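Local coordinates for protein peptidoglycan synthase activator LpoP (PDB 6W5Q) that probably activates a peptidoglycan synthase that builds the Pseudomonas aeruginosa cell wall, as a lipoprotein of which this is the globular C-terminal domain, at residues 65-76 against 89-100. Residues are numbered along the deposited sequence; the frame is centred on the assembly and turned at random.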
loop_
_atom_site.group_PDB
_atom_site.type_symbol
_atom_site.label_atom_id
_atom_site.label_comp_id
_atom_site.label_asym_id
_atom_site.label_seq_id
_atom_site.Cartn_x
_atom_site.Cartn_y
_atom_site.Cartn_z
ATOM N N ALA A 65 4.951 5.454 8.940
ATOM C CA ALA A 65 5.504 4.144 8.585
ATOM C C ALA A 65 4.756 3.004 9.264
ATOM O O ALA A 65 4.374 2.033 8.606
ATOM C CB ALA A 65 6.995 4.089 8.943
ATOM N N ALA A 66 4.579 3.081 10.589
ATOM C CA ALA A 66 3.865 2.025 11.297
ATOM C C ALA A 66 2.459 1.842 10.733
ATOM O O ALA A 66 1.993 0.708 10.569
ATOM C CB ALA A 66 3.821 2.333 12.797
ATOM N N GLN A 67 1.781 2.945 10.402
ATOM C CA GLN A 67 0.464 2.861 9.766
ATOM C C GLN A 67 0.536 2.136 8.432
ATOM O O GLN A 67 -0.244 1.210 8.173
ATOM C CB GLN A 67 -0.110 4.263 9.552
ATOM C CG GLN A 67 -0.775 4.811 10.757
ATOM C CD GLN A 67 -1.308 6.202 10.523
ATOM O OE1 GLN A 67 -2.090 6.444 9.589
ATOM N NE2 GLN A 67 -0.840 7.139 11.316
ATOM N N ALA A 68 1.447 2.584 7.551
ATOM C CA ALA A 68 1.614 1.981 6.230
ATOM C C ALA A 68 1.856 0.494 6.325
ATOM O O ALA A 68 1.376 -0.280 5.486
ATOM C CB ALA A 68 2.801 2.621 5.496
ATOM N N GLU A 69 2.640 0.082 7.324
ATOM C CA GLU A 69 3.006 -1.319 7.443
ATOM C C GLU A 69 1.764 -2.179 7.648
ATOM O O GLU A 69 1.612 -3.231 7.011
ATOM C CB GLU A 69 3.998 -1.476 8.601
ATOM C CG GLU A 69 4.605 -2.854 8.722
ATOM C CD GLU A 69 5.316 -3.054 10.054
ATOM O OE1 GLU A 69 5.561 -2.059 10.779
ATOM O OE2 GLU A 69 5.627 -4.213 10.381
ATOM N N GLN A 70 0.846 -1.725 8.505
ATOM C CA GLN A 70 -0.343 -2.525 8.807
ATOM C C GLN A 70 -1.306 -2.570 7.632
ATOM O O GLN A 70 -1.931 -3.606 7.371
ATOM C CB GLN A 70 -1.041 -1.980 10.054
ATOM C CG GLN A 70 -0.134 -1.950 11.246
ATOM C CD GLN A 70 0.408 -3.326 11.608
ATOM O OE1 GLN A 70 1.535 -3.428 12.085
ATOM N NE2 GLN A 70 -0.404 -4.371 11.452
ATOM N N VAL A 71 -1.439 -1.465 6.908
ATOM C CA VAL A 71 -2.259 -1.478 5.698
ATOM C C VAL A 71 -1.671 -2.436 4.678
ATOM O O VAL A 71 -2.386 -3.258 4.092
ATOM C CB VAL A 71 -2.387 -0.063 5.114
ATOM C CG1 VAL A 71 -3.173 -0.101 3.790
ATOM C CG2 VAL A 71 -3.018 0.861 6.137
ATOM N N ALA A 72 -0.357 -2.349 4.455
ATOM C CA ALA A 72 0.287 -3.242 3.495
ATOM C C ALA A 72 0.199 -4.698 3.944
ATOM O O ALA A 72 0.017 -5.607 3.117
ATOM C CB ALA A 72 1.745 -2.833 3.291
ATOM N N ARG A 73 0.327 -4.937 5.255
ATOM C CA ARG A 73 0.223 -6.300 5.764
ATOM C C ARG A 73 -1.192 -6.817 5.618
ATOM O O ARG A 73 -1.405 -8.017 5.416
ATOM C CB ARG A 73 0.677 -6.366 7.225
ATOM C CG ARG A 73 2.178 -6.458 7.393
ATOM C CD ARG A 73 2.544 -7.375 8.566
ATOM N NE ARG A 73 3.878 -7.985 8.442
ATOM C CZ ARG A 73 4.981 -7.427 8.926
ATOM N NH1 ARG A 73 4.898 -6.268 9.554
ATOM N NH2 ARG A 73 6.156 -8.010 8.784
ATOM N N ARG A 74 -2.170 -5.920 5.689
ATOM C CA ARG A 74 -3.541 -6.327 5.429
ATOM C C ARG A 74 -3.744 -6.616 3.941
ATOM O O ARG A 74 -4.311 -7.649 3.578
ATOM C CB ARG A 74 -4.518 -5.256 5.941
ATOM C CG ARG A 74 -5.959 -5.731 5.958
ATOM C CD ARG A 74 -6.816 -4.959 6.947
ATOM N NE ARG A 74 -6.958 -3.556 6.586
ATOM C CZ ARG A 74 -7.895 -3.091 5.764
ATOM N NH1 ARG A 74 -8.774 -3.920 5.196
ATOM N NH2 ARG A 74 -7.947 -1.795 5.502
ATOM N N GLY A 75 -3.295 -5.717 3.064
ATOM C CA GLY A 75 -3.385 -5.995 1.632
ATOM C C GLY A 75 -2.806 -7.347 1.267
ATOM O O GLY A 75 -3.390 -8.098 0.478
ATOM N N LEU A 76 -1.675 -7.694 1.880
ATOM C CA LEU A 76 -1.022 -8.976 1.633
ATOM C C LEU A 76 -1.960 -10.151 1.887
ATOM O O LEU A 76 -2.024 -11.084 1.086
ATOM C CB LEU A 76 0.217 -9.071 2.518
ATOM C CG LEU A 76 1.421 -9.921 2.171
ATOM C CD1 LEU A 76 1.819 -9.785 0.719
ATOM C CD2 LEU A 76 2.534 -9.451 3.066
ATOM N N LEU A 89 3.999 -5.442 -2.099
ATOM C CA LEU A 89 3.589 -5.171 -0.719
ATOM C C LEU A 89 4.727 -5.472 0.265
ATOM O O LEU A 89 4.984 -4.689 1.193
ATOM C CB LEU A 89 2.313 -5.970 -0.388
ATOM C CG LEU A 89 0.992 -5.454 -1.022
ATOM C CD1 LEU A 89 -0.052 -6.545 -1.164
ATOM C CD2 LEU A 89 0.370 -4.258 -0.248
ATOM N N TRP A 90 5.458 -6.574 0.057
ATOM C CA TRP A 90 6.571 -6.863 0.958
ATOM C C TRP A 90 7.639 -5.770 0.898
ATOM O O TRP A 90 8.172 -5.365 1.938
ATOM C CB TRP A 90 7.181 -8.227 0.646
ATOM C CG TRP A 90 6.451 -9.369 1.280
ATOM C CD1 TRP A 90 5.876 -10.429 0.638
ATOM C CD2 TRP A 90 6.224 -9.583 2.690
ATOM N NE1 TRP A 90 5.306 -11.285 1.555
ATOM C CE2 TRP A 90 5.510 -10.794 2.818
ATOM C CE3 TRP A 90 6.561 -8.872 3.849
ATOM C CZ2 TRP A 90 5.116 -11.304 4.055
ATOM C CZ3 TRP A 90 6.162 -9.385 5.084
ATOM C CH2 TRP A 90 5.444 -10.586 5.173
ATOM N N GLU A 91 7.958 -5.277 -0.307
ATOM C CA GLU A 91 8.910 -4.172 -0.418
ATOM C C GLU A 91 8.424 -2.947 0.349
ATOM O O GLU A 91 9.206 -2.290 1.038
ATOM C CB GLU A 91 9.161 -3.815 -1.887
ATOM C CG GLU A 91 10.014 -2.558 -2.048
ATOM C CD GLU A 91 11.400 -2.680 -1.377
ATOM O OE1 GLU A 91 11.921 -3.816 -1.251
ATOM O OE2 GLU A 91 11.976 -1.635 -0.971
ATOM N N LEU A 92 7.127 -2.640 0.255
ATOM C CA LEU A 92 6.556 -1.576 1.076
ATOM C C LEU A 92 6.735 -1.861 2.560
ATOM O O LEU A 92 7.021 -0.954 3.348
ATOM C CB LEU A 92 5.068 -1.411 0.760
ATOM C CG LEU A 92 4.660 -0.325 -0.233
ATOM C CD1 LEU A 92 5.403 -0.483 -1.562
ATOM C CD2 LEU A 92 3.127 -0.328 -0.427
ATOM N N ILE A 93 6.537 -3.111 2.970
ATOM C CA ILE A 93 6.682 -3.451 4.384
ATOM C C ILE A 93 8.136 -3.289 4.826
ATOM O O ILE A 93 8.413 -2.779 5.917
ATOM C CB ILE A 93 6.154 -4.877 4.631
ATOM C CG1 ILE A 93 4.640 -4.914 4.417
ATOM C CG2 ILE A 93 6.560 -5.390 6.017
ATOM C CD1 ILE A 93 4.057 -6.296 4.370
ATOM N N ALA A 94 9.081 -3.718 3.979
ATOM C CA ALA A 94 10.501 -3.516 4.244
ATOM C C ALA A 94 10.809 -2.042 4.449
ATOM O O ALA A 94 11.538 -1.662 5.372
ATOM C CB ALA A 94 11.336 -4.068 3.084
ATOM N N GLN A 95 10.264 -1.193 3.579
ATOM C CA GLN A 95 10.558 0.231 3.663
ATOM C C GLN A 95 9.946 0.840 4.903
ATOM O O GLN A 95 10.537 1.742 5.506
ATOM C CB GLN A 95 10.059 0.936 2.412
ATOM C CG GLN A 95 10.717 0.437 1.162
ATOM C CD GLN A 95 10.352 1.269 -0.019
ATOM O OE1 GLN A 95 10.660 0.916 -1.165
ATOM N NE2 GLN A 95 9.676 2.390 0.236
ATOM N N ALA A 96 8.781 0.335 5.310
ATOM C CA ALA A 96 8.155 0.802 6.544
ATOM C C ALA A 96 8.927 0.342 7.785
ATOM O O ALA A 96 8.997 1.074 8.778
ATOM C CB ALA A 96 6.704 0.317 6.593
ATOM N N ARG A 97 9.482 -0.883 7.771
ATOM C CA ARG A 97 10.312 -1.306 8.904
ATOM C C ARG A 97 11.565 -0.455 8.999
ATOM O O ARG A 97 11.946 -0.023 10.093
ATOM C CB ARG A 97 10.707 -2.783 8.786
ATOM C CG ARG A 97 9.532 -3.747 8.696
ATOM C CD ARG A 97 8.646 -3.627 9.903
ATOM N NE ARG A 97 9.402 -3.508 11.137
ATOM C CZ ARG A 97 8.843 -3.368 12.333
ATOM N NH1 ARG A 97 7.527 -3.326 12.444
ATOM N NH2 ARG A 97 9.601 -3.269 13.418
ATOM N N GLU A 98 12.220 -0.226 7.854
ATOM C CA GLU A 98 13.414 0.615 7.783
ATOM C C GLU A 98 13.189 1.978 8.429
ATOM O O GLU A 98 14.016 2.457 9.214
ATOM C CB GLU A 98 13.821 0.803 6.315
ATOM C CG GLU A 98 14.649 -0.314 5.753
ATOM C CD GLU A 98 15.013 -0.122 4.287
ATOM O OE1 GLU A 98 14.245 0.536 3.540
ATOM O OE2 GLU A 98 16.071 -0.645 3.883
ATOM N N LYS A 99 12.083 2.638 8.075
ATOM C CA LYS A 99 11.851 3.982 8.572
ATOM C C LYS A 99 11.501 3.973 10.047
ATOM O O LYS A 99 11.584 5.022 10.695
ATOM C CB LYS A 99 10.754 4.662 7.747
ATOM C CG LYS A 99 11.155 4.847 6.287
ATOM C CD LYS A 99 10.146 5.677 5.531
ATOM C CE LYS A 99 10.615 5.978 4.120
ATOM N NZ LYS A 99 9.735 7.013 3.499
ATOM N N GLN A 100 11.137 2.810 10.589
ATOM C CA GLN A 100 10.933 2.633 12.021
ATOM C C GLN A 100 12.219 2.252 12.746
ATOM O O GLN A 100 12.181 1.960 13.948
ATOM C CB GLN A 100 9.851 1.582 12.264
ATOM C CG GLN A 100 8.455 2.066 11.871
ATOM C CD GLN A 100 7.410 0.970 11.881
ATOM O OE1 GLN A 100 6.805 0.678 12.915
ATOM N NE2 GLN A 100 7.180 0.367 10.718
#
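Two successive helices of the tetratricopeptide repeat region, 65-78 and 83-99, pack antiparallel here, with Ile93 of the second set into the first. The axes of the two segments come within 8.4 Å, at 156° between their directions. Ile93 is a knob in a hole formed by Glu69, Ala72, Arg73 and Leu76. Its CG1 rests on Ala72 CB, and its CD1 lies 3.6 Å from Arg73 CG. Its CG2 sits over one face of the Arg73 guanidinium.

Small residues let the backbones come close where Ala65 faces Ala96, with 4.7 Å between their CA atoms. Ala96 CB also packs against Glu69 CB.

At the 89 end, the Leu76 and Leu89 side chains lie alongside each other, pointing opposite ways. Leu89 CD2 touches Ala72, while its CD1 reaches the backbone of Gly75 and Leu76. With CG turned roughly anti to the backbone N (chi1 -154°), Leu76 carries CD2 over the face of the Trp90 indole, a CH-pi contact 3.5 Å from the centroid of the six-membered ring. Arg73 NH2 meets the same indole at its edge. Beyond this pair, Trp90 also touches Lys112 and Ala113 of helix 103-114.

Glu69 is the polar centre of the contact. Its extended chain carries the carboxylate to Arg97, whose NH1 bonds to both oxygens from their syn side. The carboxylate and guanidinium planes are nearly perpendicular, 80° apart. Arg97 also has a salt bridge to Asp102 through NE, so it links the helix pair to the following turn. Arg73 NH1 also points at Glu69 OE2, but the modelled separation is too short to be trusted in detail. Gln100 NE2 donates to Ala96 O within its own segment, and to Glu69 OE1 from above the carboxylate plane at 2.9 Å.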